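Local coordinates for conserved hypothetical protein (PDB 4QDY) that is of unknown function but carries two YbbR-like domains in tandem, built mostly of beta strands, at residues Ile18-Asn23 / Tyr27-Phe32; Pro112-Ser117 / Thr189-Thr194; Val135-Asp140 / Asp148-Val153; Leu170-Arg175 / Leu180-Thr185. All blocks are in the same frame, centred on the assembly; numbering follows the deposited sequence.

Contact 1. Residues Ile18-Asn23 / Tyr27-Phe32; sequences IDIRYN and YFISGF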
loop_
_atom_site.group_PDB
_atom_site.type_symbol
_atom_site.label_atom_id
_atom_site.label_comp_id
_atom_site.label_asym_id
_atom_site.label_seq_id
_atom_site.Cartn_x
_atom_site.Cartn_y
_atom_site.Cartn_z
ATOM N N ILE A 18 -6.199 6.419 2.431
ATOM C CA ILE A 18 -7.496 5.952 1.925
ATOM C C ILE A 18 -8.126 4.985 2.934
ATOM O O ILE A 18 -7.467 4.035 3.367
ATOM C CB ILE A 18 -7.348 5.278 0.526
ATOM C CG1 ILE A 18 -6.436 6.089 -0.427
ATOM C CG2 ILE A 18 -8.726 4.991 -0.094
ATOM C CD1 ILE A 18 -5.956 5.324 -1.663
ATOM N N ASP A 19 -9.406 5.209 3.283
ATOM C CA ASP A 19 -10.121 4.330 4.201
ATOM C C ASP A 19 -10.904 3.324 3.354
ATOM O O ASP A 19 -12.017 3.599 2.906
ATOM C CB ASP A 19 -11.014 5.138 5.167
ATOM C CG ASP A 19 -11.506 4.366 6.384
ATOM O OD1 ASP A 19 -12.028 3.239 6.209
ATOM O OD2 ASP A 19 -11.427 4.915 7.504
ATOM N N ILE A 20 -10.281 2.173 3.094
ATOM C CA ILE A 20 -10.835 1.113 2.258
ATOM C C ILE A 20 -11.678 0.159 3.105
ATOM O O ILE A 20 -11.165 -0.453 4.041
ATOM C CB ILE A 20 -9.699 0.352 1.520
ATOM C CG1 ILE A 20 -8.873 1.321 0.643
ATOM C CG2 ILE A 20 -10.272 -0.803 0.690
ATOM C CD1 ILE A 20 -7.652 0.760 0.011
ATOM N N ARG A 21 -12.966 0.018 2.744
ATOM C CA ARG A 21 -13.904 -0.888 3.398
ATOM C C ARG A 21 -13.951 -2.204 2.614
ATOM O O ARG A 21 -14.233 -2.199 1.410
ATOM C CB ARG A 21 -15.306 -0.255 3.532
ATOM C CG ARG A 21 -16.335 -1.180 4.184
ATOM C CD ARG A 21 -17.696 -0.532 4.348
ATOM N NE ARG A 21 -18.689 -1.489 4.841
ATOM C CZ ARG A 21 -18.936 -1.734 6.126
ATOM N NH1 ARG A 21 -18.264 -1.089 7.074
ATOM N NH2 ARG A 21 -19.853 -2.628 6.472
ATOM N N TYR A 22 -13.648 -3.322 3.307
ATOM C CA TYR A 22 -13.627 -4.686 2.768
ATOM C C TYR A 22 -13.489 -5.703 3.904
ATOM O O TYR A 22 -12.974 -5.365 4.974
ATOM C CB TYR A 22 -12.474 -4.861 1.745
ATOM C CG TYR A 22 -11.091 -4.968 2.352
ATOM C CD1 TYR A 22 -10.443 -3.847 2.864
ATOM C CD2 TYR A 22 -10.396 -6.174 2.340
ATOM C CE1 TYR A 22 -9.170 -3.941 3.424
ATOM C CE2 TYR A 22 -9.112 -6.274 2.871
ATOM C CZ TYR A 22 -8.502 -5.155 3.414
ATOM O OH TYR A 22 -7.233 -5.255 3.933
ATOM N N ASN A 23 -13.913 -6.957 3.660
ATOM C CA ASN A 23 -13.791 -8.027 4.645
ATOM C C ASN A 23 -12.347 -8.536 4.617
ATOM O O ASN A 23 -11.987 -9.362 3.773
ATOM C CB ASN A 23 -14.816 -9.142 4.379
ATOM C CG ASN A 23 -14.894 -10.227 5.432
ATOM O OD1 ASN A 23 -14.073 -10.332 6.355
ATOM N ND2 ASN A 23 -15.902 -11.071 5.310
ATOM N N TYR A 27 -10.858 -11.695 2.411
ATOM C CA TYR A 27 -10.092 -11.253 1.246
ATOM C C TYR A 27 -8.785 -10.548 1.618
ATOM O O TYR A 27 -8.688 -9.905 2.664
ATOM C CB TYR A 27 -10.931 -10.287 0.388
ATOM C CG TYR A 27 -12.279 -10.829 -0.034
ATOM C CD1 TYR A 27 -12.403 -11.662 -1.144
ATOM C CD2 TYR A 27 -13.442 -10.465 0.640
ATOM C CE1 TYR A 27 -13.645 -12.152 -1.545
ATOM C CE2 TYR A 27 -14.689 -10.948 0.248
ATOM C CZ TYR A 27 -14.786 -11.790 -0.848
ATOM O OH TYR A 27 -16.014 -12.267 -1.236
ATOM N N PHE A 28 -7.791 -10.660 0.718
ATOM C CA PHE A 28 -6.486 -10.004 0.786
ATOM C C PHE A 28 -6.382 -9.047 -0.396
ATOM O O PHE A 28 -6.676 -9.451 -1.523
ATOM C CB PHE A 28 -5.333 -11.028 0.808
ATOM C CG PHE A 28 -3.965 -10.412 0.994
ATOM C CD1 PHE A 28 -3.448 -10.198 2.267
ATOM C CD2 PHE A 28 -3.188 -10.055 -0.102
ATOM C CE1 PHE A 28 -2.184 -9.625 2.437
ATOM C CE2 PHE A 28 -1.925 -9.480 0.071
ATOM C CZ PHE A 28 -1.433 -9.269 1.340
ATOM N N ILE A 29 -6.007 -7.780 -0.151
ATOM C CA ILE A 29 -5.941 -6.786 -1.228
ATOM C C ILE A 29 -4.511 -6.204 -1.351
ATOM O O ILE A 29 -3.775 -6.131 -0.363
ATOM C CB ILE A 29 -6.987 -5.647 -1.040
ATOM C CG1 ILE A 29 -6.746 -4.811 0.246
ATOM C CG2 ILE A 29 -8.426 -6.205 -1.116
ATOM C CD1 ILE A 29 -7.539 -3.505 0.331
ATOM N N SER A 30 -4.139 -5.801 -2.590
ATOM C CA SER A 30 -2.842 -5.216 -2.964
ATOM C C SER A 30 -2.903 -4.551 -4.353
ATOM O O SER A 30 -3.911 -4.674 -5.054
ATOM C CB SER A 30 -1.750 -6.288 -2.956
ATOM O OG SER A 30 -1.999 -7.297 -3.923
ATOM N N GLY A 31 -1.817 -3.871 -4.733
ATOM C CA GLY A 31 -1.667 -3.249 -6.046
ATOM C C GLY A 31 -2.101 -1.805 -6.206
ATOM O O GLY A 31 -2.368 -1.372 -7.331
ATOM N N PHE A 32 -2.133 -1.041 -5.103
ATOM C CA PHE A 32 -2.531 0.370 -5.077
ATOM C C PHE A 32 -1.630 1.179 -4.143
ATOM O O PHE A 32 -1.021 0.611 -3.233
ATOM C CB PHE A 32 -4.004 0.505 -4.632
ATOM C CG PHE A 32 -4.316 -0.191 -3.326
ATOM C CD1 PHE A 32 -4.126 0.455 -2.111
ATOM C CD2 PHE A 32 -4.782 -1.501 -3.313
ATOM C CE1 PHE A 32 -4.361 -0.207 -0.908
ATOM C CE2 PHE A 32 -5.029 -2.157 -2.107
ATOM C CZ PHE A 32 -4.821 -1.505 -0.913
HETATM O O HOH W 1 -4.910 -7.033 2.987
#

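Contact 2. Residues Pro112-Ser117 / Thr189-Thr194; sequences PEIDPS and TIMKVT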
loop_
_atom_site.group_PDB
_atom_site.type_symbol
_atom_site.label_atom_id
_atom_site.label_comp_id
_atom_site.label_asym_id
_atom_site.label_seq_id
_atom_site.Cartn_x
_atom_site.Cartn_y
_atom_site.Cartn_z
ATOM N N PRO A 112 19.138 -14.921 6.008
ATOM C CA PRO A 112 19.583 -13.556 6.333
ATOM C C PRO A 112 20.305 -12.922 5.139
ATOM O O PRO A 112 21.029 -13.618 4.426
ATOM C CB PRO A 112 20.523 -13.753 7.531
ATOM C CG PRO A 112 20.530 -15.242 7.828
ATOM C CD PRO A 112 20.042 -15.927 6.599
ATOM N N GLU A 113 20.085 -11.614 4.909
ATOM C CA GLU A 113 20.687 -10.867 3.800
ATOM C C GLU A 113 21.411 -9.617 4.296
ATOM O O GLU A 113 20.820 -8.799 5.005
ATOM C CB GLU A 113 19.624 -10.467 2.756
ATOM C CG GLU A 113 19.026 -11.624 1.968
ATOM C CD GLU A 113 19.934 -12.351 0.990
ATOM O OE1 GLU A 113 20.909 -11.738 0.498
ATOM O OE2 GLU A 113 19.617 -13.514 0.653
ATOM N N ILE A 114 22.702 -9.486 3.936
ATOM C CA ILE A 114 23.569 -8.350 4.278
ATOM C C ILE A 114 24.345 -7.950 3.012
ATOM O O ILE A 114 24.993 -8.796 2.394
ATOM C CB ILE A 114 24.525 -8.646 5.485
ATOM C CG1 ILE A 114 23.736 -9.031 6.770
ATOM C CG2 ILE A 114 25.459 -7.446 5.754
ATOM C CD1 ILE A 114 24.576 -9.520 7.985
ATOM N N ASP A 115 24.263 -6.664 2.632
ATOM C CA ASP A 115 24.955 -6.101 1.471
ATOM C C ASP A 115 26.437 -5.854 1.820
ATOM O O ASP A 115 26.699 -5.237 2.855
ATOM C CB ASP A 115 24.254 -4.797 1.025
ATOM C CG ASP A 115 24.823 -4.074 -0.190
ATOM O OD1 ASP A 115 25.405 -4.747 -1.067
ATOM O OD2 ASP A 115 24.580 -2.855 -0.321
ATOM N N PRO A 116 27.417 -6.288 0.978
ATOM C CA PRO A 116 28.845 -6.073 1.308
ATOM C C PRO A 116 29.224 -4.610 1.624
ATOM O O PRO A 116 30.250 -4.404 2.273
ATOM C CB PRO A 116 29.578 -6.515 0.033
ATOM C CG PRO A 116 28.516 -6.693 -1.012
ATOM C CD PRO A 116 27.289 -7.070 -0.267
ATOM N N SER A 117 28.411 -3.613 1.199
ATOM C CA SER A 117 28.668 -2.193 1.482
ATOM C C SER A 117 28.493 -1.890 2.976
ATOM O O SER A 117 29.169 -1.006 3.507
ATOM C CB SER A 117 27.745 -1.296 0.660
ATOM O OG SER A 117 26.384 -1.452 1.023
ATOM N N THR A 189 12.563 -10.002 13.010
ATOM C CA THR A 189 13.289 -11.002 13.797
ATOM C C THR A 189 14.605 -10.401 14.312
ATOM O O THR A 189 15.084 -9.412 13.759
ATOM C CB THR A 189 13.534 -12.264 12.936
ATOM O OG1 THR A 189 14.127 -13.284 13.739
ATOM C CG2 THR A 189 14.387 -11.990 11.694
ATOM N N ILE A 190 15.194 -11.009 15.352
ATOM C CA ILE A 190 16.464 -10.538 15.898
ATOM C C ILE A 190 17.590 -11.267 15.141
ATOM O O ILE A 190 17.622 -12.501 15.107
ATOM C CB ILE A 190 16.586 -10.691 17.453
ATOM C CG1 ILE A 190 15.536 -9.847 18.231
ATOM C CG2 ILE A 190 17.992 -10.334 17.946
ATOM C CD1 ILE A 190 14.072 -10.392 18.318
HETATM N N MSE A 191 18.484 -10.484 14.511
HETATM C CA MSE A 191 19.646 -10.984 13.774
HETATM C C MSE A 191 20.901 -10.789 14.623
HETATM O O MSE A 191 21.145 -9.680 15.105
HETATM C CB MSE A 191 19.780 -10.279 12.410
HETATM C CG MSE A 191 20.857 -10.885 11.504
HETATM SE SE MSE A 191 21.191 -9.892 9.848
HETATM C CE MSE A 191 21.953 -8.347 10.603
ATOM N N LYS A 192 21.685 -11.863 14.814
ATOM C CA LYS A 192 22.932 -11.820 15.578
ATOM C C LYS A 192 24.099 -12.139 14.652
ATOM O O LYS A 192 24.138 -13.219 14.059
ATOM C CB LYS A 192 22.887 -12.781 16.776
ATOM N N VAL A 193 25.031 -11.184 14.499
ATOM C CA VAL A 193 26.189 -11.338 13.619
ATOM C C VAL A 193 27.456 -11.488 14.469
ATOM O O VAL A 193 27.772 -10.611 15.273
ATOM C CB VAL A 193 26.322 -10.159 12.609
ATOM C CG1 VAL A 193 27.519 -10.353 11.681
ATOM C CG2 VAL A 193 25.049 -9.989 11.787
ATOM N N THR A 194 28.166 -12.611 14.285
ATOM C CA THR A 194 29.443 -12.914 14.932
ATOM C C THR A 194 30.529 -12.500 13.942
ATOM O O THR A 194 30.424 -12.832 12.758
ATOM C CB THR A 194 29.495 -14.391 15.357
ATOM O OG1 THR A 194 28.431 -14.638 16.278
ATOM C CG2 THR A 194 30.826 -14.777 16.000
#

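Contact 3. Residues Val135-Asp140 / Asp148-Val153; sequences VSITSD and DKIIAV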
loop_
_atom_site.group_PDB
_atom_site.type_symbol
_atom_site.label_atom_id
_atom_site.label_comp_id
_atom_site.label_asym_id
_atom_site.label_seq_id
_atom_site.Cartn_x
_atom_site.Cartn_y
_atom_site.Cartn_z
ATOM N N VAL A 135 7.967 -18.823 10.296
ATOM C CA VAL A 135 7.172 -17.602 10.112
ATOM C C VAL A 135 5.884 -17.938 9.343
ATOM O O VAL A 135 5.850 -18.891 8.563
ATOM C CB VAL A 135 7.932 -16.428 9.418
ATOM C CG1 VAL A 135 9.065 -15.899 10.287
ATOM C CG2 VAL A 135 8.430 -16.797 8.020
ATOM N N SER A 136 4.827 -17.148 9.585
ATOM C CA SER A 136 3.536 -17.267 8.913
ATOM C C SER A 136 3.387 -16.153 7.893
ATOM O O SER A 136 3.695 -14.998 8.193
ATOM C CB SER A 136 2.392 -17.239 9.919
ATOM O OG SER A 136 1.125 -17.281 9.282
ATOM N N ILE A 137 2.932 -16.498 6.685
ATOM C CA ILE A 137 2.761 -15.529 5.613
ATOM C C ILE A 137 1.290 -15.496 5.208
ATOM O O ILE A 137 0.698 -16.542 4.952
ATOM C CB ILE A 137 3.686 -15.812 4.381
ATOM C CG1 ILE A 137 5.187 -15.939 4.750
ATOM C CG2 ILE A 137 3.503 -14.762 3.300
ATOM C CD1 ILE A 137 5.670 -17.306 5.257
ATOM N N THR A 138 0.715 -14.291 5.143
ATOM C CA THR A 138 -0.666 -14.058 4.731
ATOM C C THR A 138 -0.638 -13.255 3.424
ATOM O O THR A 138 0.060 -12.241 3.340
ATOM C CB THR A 138 -1.454 -13.356 5.851
ATOM O OG1 THR A 138 -1.303 -14.087 7.071
ATOM C CG2 THR A 138 -2.931 -13.207 5.519
ATOM N N SER A 139 -1.373 -13.731 2.406
ATOM C CA SER A 139 -1.488 -13.113 1.079
ATOM C C SER A 139 -2.594 -13.804 0.279
ATOM O O SER A 139 -3.388 -14.551 0.857
ATOM C CB SER A 139 -0.149 -13.188 0.337
ATOM O OG SER A 139 -0.171 -12.463 -0.880
ATOM N N ASP A 140 -2.661 -13.551 -1.040
ATOM C CA ASP A 140 -3.586 -14.242 -1.934
ATOM C C ASP A 140 -2.919 -15.566 -2.333
ATOM O O ASP A 140 -1.705 -15.689 -2.166
ATOM C CB ASP A 140 -3.971 -13.362 -3.142
ATOM C CG ASP A 140 -2.814 -12.826 -3.965
ATOM O OD1 ASP A 140 -2.041 -13.644 -4.511
ATOM O OD2 ASP A 140 -2.746 -11.592 -4.157
ATOM N N ASP A 148 9.410 -18.080 -2.750
ATOM C CA ASP A 148 10.567 -18.963 -2.804
ATOM C C ASP A 148 11.286 -18.976 -1.451
ATOM O O ASP A 148 11.476 -20.046 -0.867
ATOM C CB ASP A 148 11.519 -18.515 -3.925
ATOM C CG ASP A 148 12.754 -19.373 -4.103
ATOM O OD1 ASP A 148 12.616 -20.611 -4.122
ATOM O OD2 ASP A 148 13.845 -18.803 -4.309
ATOM N N LYS A 149 11.694 -17.784 -0.962
ATOM C CA LYS A 149 12.416 -17.617 0.299
ATOM C C LYS A 149 11.939 -16.400 1.092
ATOM O O LYS A 149 11.491 -15.406 0.515
ATOM C CB LYS A 149 13.933 -17.467 0.047
ATOM C CG LYS A 149 14.630 -18.708 -0.499
ATOM N N ILE A 150 12.064 -16.491 2.425
ATOM C CA ILE A 150 11.790 -15.412 3.371
ATOM C C ILE A 150 13.151 -14.847 3.734
ATOM O O ILE A 150 14.050 -15.618 4.073
ATOM C CB ILE A 150 10.942 -15.872 4.600
ATOM C CG1 ILE A 150 9.651 -16.641 4.196
ATOM C CG2 ILE A 150 10.653 -14.713 5.577
ATOM C CD1 ILE A 150 8.621 -15.893 3.304
ATOM N N ILE A 151 13.339 -13.530 3.598
ATOM C CA ILE A 151 14.653 -12.951 3.866
ATOM C C ILE A 151 14.596 -11.999 5.070
ATOM O O ILE A 151 13.648 -11.231 5.233
ATOM C CB ILE A 151 15.274 -12.226 2.635
ATOM C CG1 ILE A 151 14.371 -11.085 2.085
ATOM C CG2 ILE A 151 15.630 -13.250 1.542
ATOM C CD1 ILE A 151 15.001 -10.163 1.026
ATOM N N ALA A 152 15.632 -12.088 5.916
ATOM C CA ALA A 152 15.849 -11.233 7.077
ATOM C C ALA A 152 16.940 -10.233 6.720
ATOM O O ALA A 152 18.109 -10.391 7.090
ATOM C CB ALA A 152 16.204 -12.075 8.297
ATOM N N VAL A 153 16.553 -9.246 5.897
ATOM C CA VAL A 153 17.424 -8.220 5.323
ATOM C C VAL A 153 17.766 -7.151 6.396
ATOM O O VAL A 153 16.883 -6.638 7.088
ATOM C CB VAL A 153 16.781 -7.584 4.046
ATOM C CG1 VAL A 153 15.359 -7.072 4.285
ATOM C CG2 VAL A 153 17.666 -6.506 3.425
#

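Contact 4. Residues Leu170-Arg175 / Leu180-Thr185; sequences LQAIDR and LPAVIT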
loop_
_atom_site.group_PDB
_atom_site.type_symbol
_atom_site.label_atom_id
_atom_site.label_comp_id
_atom_site.label_asym_id
_atom_site.label_seq_id
_atom_site.Cartn_x
_atom_site.Cartn_y
_atom_site.Cartn_z
ATOM N N LEU A 170 11.413 -8.786 7.936
ATOM C CA LEU A 170 11.255 -10.005 7.150
ATOM C C LEU A 170 10.474 -9.704 5.872
ATOM O O LEU A 170 9.426 -9.060 5.933
ATOM C CB LEU A 170 10.561 -11.108 7.970
ATOM C CG LEU A 170 11.388 -11.749 9.095
ATOM C CD1 LEU A 170 10.503 -12.434 10.101
ATOM C CD2 LEU A 170 12.430 -12.712 8.547
ATOM N N GLN A 171 11.007 -10.148 4.717
ATOM C CA GLN A 171 10.407 -9.962 3.390
ATOM C C GLN A 171 10.241 -11.295 2.657
ATOM O O GLN A 171 11.090 -12.177 2.782
ATOM C CB GLN A 171 11.252 -9.014 2.520
ATOM C CG GLN A 171 11.319 -7.568 3.003
ATOM C CD GLN A 171 12.176 -6.698 2.109
ATOM O OE1 GLN A 171 13.207 -7.119 1.568
ATOM N NE2 GLN A 171 11.804 -5.436 1.995
ATOM N N ALA A 172 9.153 -11.429 1.877
ATOM C CA ALA A 172 8.866 -12.618 1.074
ATOM C C ALA A 172 9.249 -12.354 -0.373
ATOM O O ALA A 172 8.715 -11.427 -0.985
ATOM C CB ALA A 172 7.396 -12.999 1.194
ATOM N N ILE A 173 10.212 -13.125 -0.908
ATOM C CA ILE A 173 10.689 -12.929 -2.282
ATOM C C ILE A 173 10.485 -14.211 -3.123
ATOM O O ILE A 173 10.350 -15.309 -2.574
ATOM C CB ILE A 173 12.180 -12.469 -2.345
ATOM C CG1 ILE A 173 13.159 -13.545 -1.792
ATOM C CG2 ILE A 173 12.368 -11.097 -1.668
ATOM C CD1 ILE A 173 14.642 -13.314 -2.101
ATOM N N ASP A 174 10.463 -14.043 -4.465
ATOM C CA ASP A 174 10.328 -15.136 -5.431
ATOM C C ASP A 174 11.725 -15.561 -5.921
ATOM O O ASP A 174 12.722 -14.976 -5.490
ATOM C CB ASP A 174 9.408 -14.728 -6.611
ATOM C CG ASP A 174 9.835 -13.549 -7.478
ATOM O OD1 ASP A 174 10.971 -13.054 -7.303
ATOM O OD2 ASP A 174 9.048 -13.151 -8.365
ATOM N N ARG A 175 11.790 -16.568 -6.823
ATOM C CA ARG A 175 13.015 -17.128 -7.421
ATOM C C ARG A 175 13.930 -16.052 -8.038
ATOM O O ARG A 175 15.147 -16.234 -8.064
ATOM C CB ARG A 175 12.654 -18.144 -8.517
ATOM C CG ARG A 175 11.992 -19.427 -8.017
ATOM C CD ARG A 175 11.420 -20.257 -9.157
ATOM N NE ARG A 175 12.439 -20.707 -10.109
ATOM C CZ ARG A 175 12.180 -21.400 -11.215
ATOM N NH1 ARG A 175 10.930 -21.725 -11.526
ATOM N NH2 ARG A 175 13.167 -21.766 -12.022
ATOM N N LEU A 180 7.383 -9.718 -2.757
ATOM C CA LEU A 180 5.984 -9.996 -3.079
ATOM C C LEU A 180 5.009 -9.354 -2.070
ATOM O O LEU A 180 5.348 -9.262 -0.885
ATOM C CB LEU A 180 5.759 -11.523 -3.109
ATOM C CG LEU A 180 6.582 -12.334 -4.128
ATOM C CD1 LEU A 180 6.441 -13.808 -3.885
ATOM C CD2 LEU A 180 6.198 -12.003 -5.565
ATOM N N PRO A 181 3.791 -8.924 -2.519
ATOM C CA PRO A 181 2.828 -8.326 -1.574
ATOM C C PRO A 181 2.244 -9.393 -0.640
ATOM O O PRO A 181 1.340 -10.152 -1.006
ATOM C CB PRO A 181 1.765 -7.700 -2.482
ATOM C CG PRO A 181 1.856 -8.439 -3.756
ATOM C CD PRO A 181 3.251 -8.962 -3.896
ATOM N N ALA A 182 2.813 -9.466 0.573
ATOM C CA ALA A 182 2.443 -10.433 1.600
ATOM C C ALA A 182 2.707 -9.886 3.004
ATOM O O ALA A 182 3.629 -9.090 3.193
ATOM C CB ALA A 182 3.226 -11.716 1.390
ATOM N N VAL A 183 1.897 -10.324 3.984
ATOM C CA VAL A 183 1.997 -9.931 5.395
ATOM C C VAL A 183 2.655 -11.089 6.155
ATOM O O VAL A 183 2.114 -12.194 6.180
ATOM C CB VAL A 183 0.612 -9.540 5.982
ATOM C CG1 VAL A 183 0.729 -9.125 7.445
ATOM C CG2 VAL A 183 -0.039 -8.429 5.167
ATOM N N ILE A 184 3.824 -10.839 6.758
ATOM C CA ILE A 184 4.578 -11.871 7.474
ATOM C C ILE A 184 4.408 -11.674 8.983
ATOM O O ILE A 184 4.428 -10.542 9.467
ATOM C CB ILE A 184 6.074 -11.839 7.052
ATOM C CG1 ILE A 184 6.194 -11.874 5.507
ATOM C CG2 ILE A 184 6.877 -12.984 7.713
ATOM C CD1 ILE A 184 7.530 -11.692 4.955
ATOM N N THR A 185 4.228 -12.789 9.716
ATOM C CA THR A 185 4.075 -12.799 11.169
ATOM C C THR A 185 5.078 -13.830 11.748
ATOM O O THR A 185 4.967 -15.020 11.438
ATOM C CB THR A 185 2.620 -13.077 11.568
ATOM O OG1 THR A 185 1.770 -12.157 10.882
ATOM C CG2 THR A 185 2.392 -12.961 13.068
#

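Contact 1. Residues Ile18-Asn23 / Tyr27-Phe32
Y22 and I29 meet face-on: the CD1 methyl of I29 lies over one face of the tyrosine ring, 3.7 Å from its centroid and 21° off the normal, a CH-pi contact displaced toward the ring's rim. Both CB atoms point across the contact, and I29 CG1, set between its backbone N and carbonyl carbon (chi1 63°), lays CD1 over the ring. The ring's edge is turned to carbonyl oxygens, with Y27 O 3.7 Å from Y22 CE2. Beside this pair I20 forks. Its CG2 reaches I29 CD1 tip to tip at 3.9 Å, while its CD1 lies 3.6 Å from F32 CE1, so a branched residue suits a place with two apolar neighbours.

One direct backbone bond joins the segments, from Y27 N to N23 O, 2.9 Å long with an N-H...O angle of 155°. A water 3.1 Å from Y22 OH also receives a weak bond from I29 N. Further out, N23 OD1 accepts from D25 N within the connection, L65 and V97 close round I29, and the carboxylate of E35 of the second subunit takes the I20 N-H. This is a tight connection between two roughly antiparallel segments whose strands, 18-21 and 27-30, pair with different neighbours, 60-64 and 87-113, in the beta sheet of the YbbR-like domain.

Contact 2. Residues Pro112-Ser117 / Thr189-Thr194
I114, just past the end of strand 87-113, meets strand 183-196 through the longer of its two branches, packing against M191 and V193. Its CB leaves the backbone toward residues 189-194. From there CG1, anti to the carbonyl carbon (chi1 -59°), comes to 4.1 Å from the selenium of M191, a selenomethionine. The chain then runs on extended to CD1, and this terminal methyl does most of the touching: it is 3.9 Å from M191 SE, 3.9 Å from M191 CE and 3.9 Å from V193 CG2. A single methyl thus sits against the ends of two side chains that are two residues apart on one strand and project from the same side of it.

The partners arrive differently. M191 is extended through its first two torsions and bends at the third (chi3 68°), which swings CE round to I114 CD1; it crosses the isoleucine at a slant. V193 instead slides past I114 in the opposite direction, offering the methyl that lies beside its own backbone N. Apolar, flexible M191 suits a place where it must also fit against V128, Y164 and V168, and compact V193 also packs on I125. L154 and I119 close round I114 from the loops.

Past I114 the chain is exposed, and S117 OG donates to D115 OD2 at 2.7 Å, meeting the carboxylate from above its plane. With E113 bonded through its backbone to A152 and L154, and M191 to G166, the contact is apolar packing of the residue that follows strand 87-113 against strand 183-196, two strands of the second YbbR-like domain not paired with each other in the sheet.

Contact 3. Residues Val135-Asp140 / Asp148-Val153
In the second YbbR-like domain, strands 135-138 and 149-153 precede and follow a short helix, 141-145, in the chain and face each other through side chains alone; in the sheet each pairs with strand 87-113, the first antiparallel and the second parallel. I150 bridges the two strands. Its CG1 lies anti to the carbonyl carbon (chi1 -51°) and its chain then turns at chi2, -60°, so the two ends serve different neighbours: CG2 lies 3.9 Å from V135 CG2, while CD1 goes to I137. Beta-branched residues suit such a place, each presenting two carbon branches close to the backbone. V135 and I150 slide past each other in opposite directions, with V135 CG2 also 4.0 Å from I150 CG1.

A172 lies against I150, L170 and I184 against V135, and I147 and A182 against I137, so the three residues belong to one buried apolar core. D140 occupies the N-cap position of the helix, its OD1 accepting from T143 N. D148 and K149 form a classic beta bulge opposite I173. I137 meets I150 tip to tip, its CD1 3.8 Å and its CG1 3.7 Å from I150 CD1.

Contact 4. Residues Leu170-Arg175 / Leu180-Thr185
A172 O accepts a hydrogen bond from L180 N, 2.8 Å long with an N-H...O angle of 176°. It is the one backbone bond between these segments near the turn of a beta hairpin, strands 164-173 and 183-196. Farther from the turn the strands splay: the axes of 170-173 and 183-185 stand 7.5 Å apart at 129°, and side chains meet between them.

I184 makes most of these contacts. With CG1 anti to the carbonyl carbon (chi1 -51°), its extended chain carries CD1 to the backbone of the other strand, 3.5 Å from A172 N, as well as to A172 CB at 4.0 Å. Its other branch, CG2, packs on L170 CB. Alanine suits position 172 because the small methyl leaves room for I184 and for A182, while I150 lies against it too.

Toward the turn, L180 crosses D174 at about a right angle. With CG between its backbone N and carbonyl carbon, D174 sends its carboxylate to the turn, OD1 accepting from V178 N, with a weak, long ion pair from OD2 to R146. L180 CD1 rests 4.1 Å from D174 CB, as it does from D174 N.

In the fold
From the N terminus, contact 1 closes first, a short connection in the first YbbR-like domain between residues 18-23 and 27-32. Strand 87-113 then runs on into the second, where 112-117 opens contact 2, a wide loop that closes only at 189-194. Contacts 3 and 4 are nested inside it and follow one another in series, 3 closing round helix 141-145 before 4 closes the hairpin turn. Their centres are only 4 Å apart, and S136 and T138 pair with T185 and V183 through backbone hydrogen bonds. The two domains also touch: F28 of contact 1 packs on S139 of contact 3 and on V183 of contact 4.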